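Poly-beta-hydroxybuterate polymerase (Cupriavidus necator, PDB 5T6O) probably polymerises hydroxybutyryl units into polyhydroxybutyrate as an acyltransferase of alpha/beta hydrolase fold, this chain being the catalytic domain of the class I synthase. Local coordinates at residues Tyr22-Gln27 / Pro381-Lys386. The protein carries 1 engineered substitution. Residues are numbered along the deposited sequence; the frame is centred on the assembly and turned at random.
Sequences YFQLLQ and PGRYVK
Gln24, on strand 23-28, faces Tyr384 in the 381-386 loop at a CA to CA distance of 7.0 Å, and the two backbones run in nearly opposite directions. The Gln24 side chain bridges them. Its CG sits over the centre of the Tyr384 ring, 3.4 Å from the centroid, as a CH-pi contact, and its amide continues over the same face with the two planes only 8° apart. CG anti to the carbonyl carbon (chi1 -69°) and an extended chain carry CG and CD over the ring; the amide's rotation turns OE1 to the loop backbone. There it accepts a hydrogen bond from Tyr384 N at 3.1 Å (162° at the hydrogen), the donor lying above the carbonyl plane, and one from a water 2.8 Å from Gln24 OE1. That water also donates to Pro381 O and accepts from Val385 N, tying the turn to the strand. Glu19 and Glu378 accept from Gln24 NE2 and form salt bridges with Arg383 NH1, which explains why these two donors can lie 3.3 Å apart, amide and guanidinium nearly perpendicular. Gly382 CA passes 3.6 Å from Gln24 OE1. Farther along, Leu26 CD1 packs on Pro381 O at 3.8 Å. Tyr384 OH bonds to Asn20 O, fixing the far end of the ring. Strand 23-28 runs between strands 14-19 and 72-77, pointing Gln24 and Leu26 to the loop after strand 378-379, and Phe23 and Leu25 to helix 89-108 on the sheet's other side.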
loop_
_atom_site.group_PDB
_atom_site.type_symbol
_atom_site.label_atom_id
_atom_site.label_comp_id
_atom_site.label_asym_id
_atom_site.label_seq_id
_atom_site.Cartn_x
_atom_site.Cartn_y
_atom_site.Cartn_z
ATOM N N TYR A 22 1.691 -14.089 39.712
ATOM C CA TYR A 22 1.604 -13.486 38.390
ATOM C C TYR A 22 2.360 -12.177 38.266
ATOM O O TYR A 22 2.776 -11.827 37.158
ATOM C CB TYR A 22 0.136 -13.243 38.019
ATOM C CG TYR A 22 -0.657 -14.515 37.895
ATOM C CD1 TYR A 22 -1.226 -15.121 39.016
ATOM C CD2 TYR A 22 -0.831 -15.131 36.651
ATOM C CE1 TYR A 22 -1.950 -16.301 38.903
ATOM C CE2 TYR A 22 -1.554 -16.320 36.533
ATOM C CZ TYR A 22 -2.108 -16.892 37.656
ATOM O OH TYR A 22 -2.829 -18.063 37.529
ATOM N N PHE A 23 2.539 -11.429 39.352
ATOM C CA PHE A 23 3.131 -10.103 39.208
ATOM C C PHE A 23 3.547 -9.554 40.567
ATOM O O PHE A 23 3.174 -10.078 41.623
ATOM C CB PHE A 23 2.157 -9.132 38.534
ATOM C CG PHE A 23 1.081 -8.616 39.453
ATOM C CD1 PHE A 23 0.058 -9.446 39.878
ATOM C CD2 PHE A 23 1.083 -7.289 39.869
ATOM C CE1 PHE A 23 -0.933 -8.961 40.723
ATOM C CE2 PHE A 23 0.097 -6.800 40.703
ATOM C CZ PHE A 23 -0.910 -7.628 41.132
ATOM N N GLN A 24 4.353 -8.494 40.511
ATOM C CA GLN A 24 4.644 -7.629 41.646
ATOM C C GLN A 24 4.060 -6.248 41.383
ATOM O O GLN A 24 4.173 -5.719 40.271
ATOM C CB GLN A 24 6.149 -7.496 41.874
ATOM C CG GLN A 24 6.808 -8.764 42.379
ATOM C CD GLN A 24 8.280 -8.585 42.624
ATOM O OE1 GLN A 24 9.019 -8.103 41.751
ATOM N NE2 GLN A 24 8.723 -8.949 43.834
ATOM N N LEU A 25 3.436 -5.656 42.397
ATOM C CA LEU A 25 2.957 -4.286 42.282
ATOM C C LEU A 25 4.044 -3.348 42.794
ATOM O O LEU A 25 4.443 -3.444 43.958
ATOM C CB LEU A 25 1.668 -4.065 43.068
ATOM C CG LEU A 25 1.020 -2.701 42.773
ATOM C CD1 LEU A 25 0.525 -2.637 41.337
ATOM C CD2 LEU A 25 -0.122 -2.436 43.754
ATOM N N LEU A 26 4.548 -2.475 41.921
ATOM C CA LEU A 26 5.485 -1.443 42.353
ATOM C C LEU A 26 4.736 -0.162 42.688
ATOM O O LEU A 26 3.731 0.169 42.060
ATOM C CB LEU A 26 6.520 -1.134 41.269
ATOM C CG LEU A 26 7.264 -2.311 40.622
ATOM C CD1 LEU A 26 8.405 -1.808 39.723
ATOM C CD2 LEU A 26 7.784 -3.263 41.653
ATOM N N GLN A 27 5.244 0.563 43.686
ATOM C CA GLN A 27 4.788 1.912 44.004
ATOM C C GLN A 27 6.021 2.793 44.072
ATOM O O GLN A 27 6.985 2.447 44.758
ATOM C CB GLN A 27 4.031 1.991 45.340
ATOM C CG GLN A 27 3.560 3.414 45.676
ATOM C CD GLN A 27 2.826 3.507 47.007
ATOM O OE1 GLN A 27 2.504 4.606 47.487
ATOM N NE2 GLN A 27 2.569 2.359 47.620
ATOM N N PRO A 381 13.522 -2.176 41.278
ATOM C CA PRO A 381 12.503 -2.677 40.354
ATOM C C PRO A 381 11.909 -4.039 40.730
ATOM O O PRO A 381 11.042 -4.521 39.999
ATOM C CB PRO A 381 13.270 -2.770 39.025
ATOM C CG PRO A 381 14.693 -3.032 39.443
ATOM C CD PRO A 381 14.877 -2.228 40.696
ATOM N N GLY A 382 12.338 -4.627 41.846
ATOM C CA GLY A 382 11.834 -5.925 42.252
ATOM C C GLY A 382 12.568 -7.076 41.583
ATOM O O GLY A 382 13.249 -6.923 40.571
ATOM N N ARG A 383 12.415 -8.265 42.166
ATOM C CA ARG A 383 13.144 -9.415 41.640
ATOM C C ARG A 383 12.449 -10.082 40.449
ATOM O O ARG A 383 13.131 -10.762 39.667
ATOM C CB ARG A 383 13.397 -10.440 42.761
ATOM C CG ARG A 383 12.183 -11.221 43.213
ATOM C CD ARG A 383 12.452 -11.952 44.544
ATOM N NE ARG A 383 11.315 -12.786 44.929
ATOM C CZ ARG A 383 10.225 -12.338 45.548
ATOM N NH1 ARG A 383 10.113 -11.053 45.886
ATOM N NH2 ARG A 383 9.241 -13.183 45.837
ATOM N N TYR A 384 11.126 -9.920 40.274
ATOM C CA TYR A 384 10.483 -10.580 39.131
ATOM C C TYR A 384 11.084 -10.112 37.813
ATOM O O TYR A 384 11.350 -10.929 36.921
ATOM C CB TYR A 384 8.967 -10.346 39.096
ATOM C CG TYR A 384 8.148 -11.117 40.118
ATOM C CD1 TYR A 384 8.736 -11.632 41.278
ATOM C CD2 TYR A 384 6.773 -11.309 39.932
ATOM C CE1 TYR A 384 7.986 -12.318 42.219
ATOM C CE2 TYR A 384 6.009 -12.007 40.869
ATOM C CZ TYR A 384 6.627 -12.497 42.013
ATOM O OH TYR A 384 5.892 -13.177 42.953
ATOM N N VAL A 385 11.313 -8.804 37.669
ATOM C CA VAL A 385 11.762 -8.281 36.379
ATOM C C VAL A 385 13.181 -8.751 36.050
ATOM O O VAL A 385 13.586 -8.715 34.881
ATOM C CB VAL A 385 11.663 -6.741 36.360
ATOM C CG1 VAL A 385 12.699 -6.133 37.302
ATOM C CG2 VAL A 385 11.817 -6.194 34.911
ATOM N N LYS A 386 13.943 -9.215 37.051
ATOM C CA LYS A 386 15.303 -9.686 36.810
ATOM C C LYS A 386 15.359 -11.138 36.352
ATOM O O LYS A 386 16.433 -11.605 35.956
ATOM C CB LYS A 386 16.152 -9.521 38.081
ATOM C CG LYS A 386 16.247 -8.068 38.539
ATOM C CD LYS A 386 16.984 -7.920 39.886
ATOM C CE LYS A 386 16.964 -6.457 40.319
ATOM N NZ LYS A 386 17.680 -6.210 41.592
HETATM O O HOH W 1 9.938 -6.906 39.388
#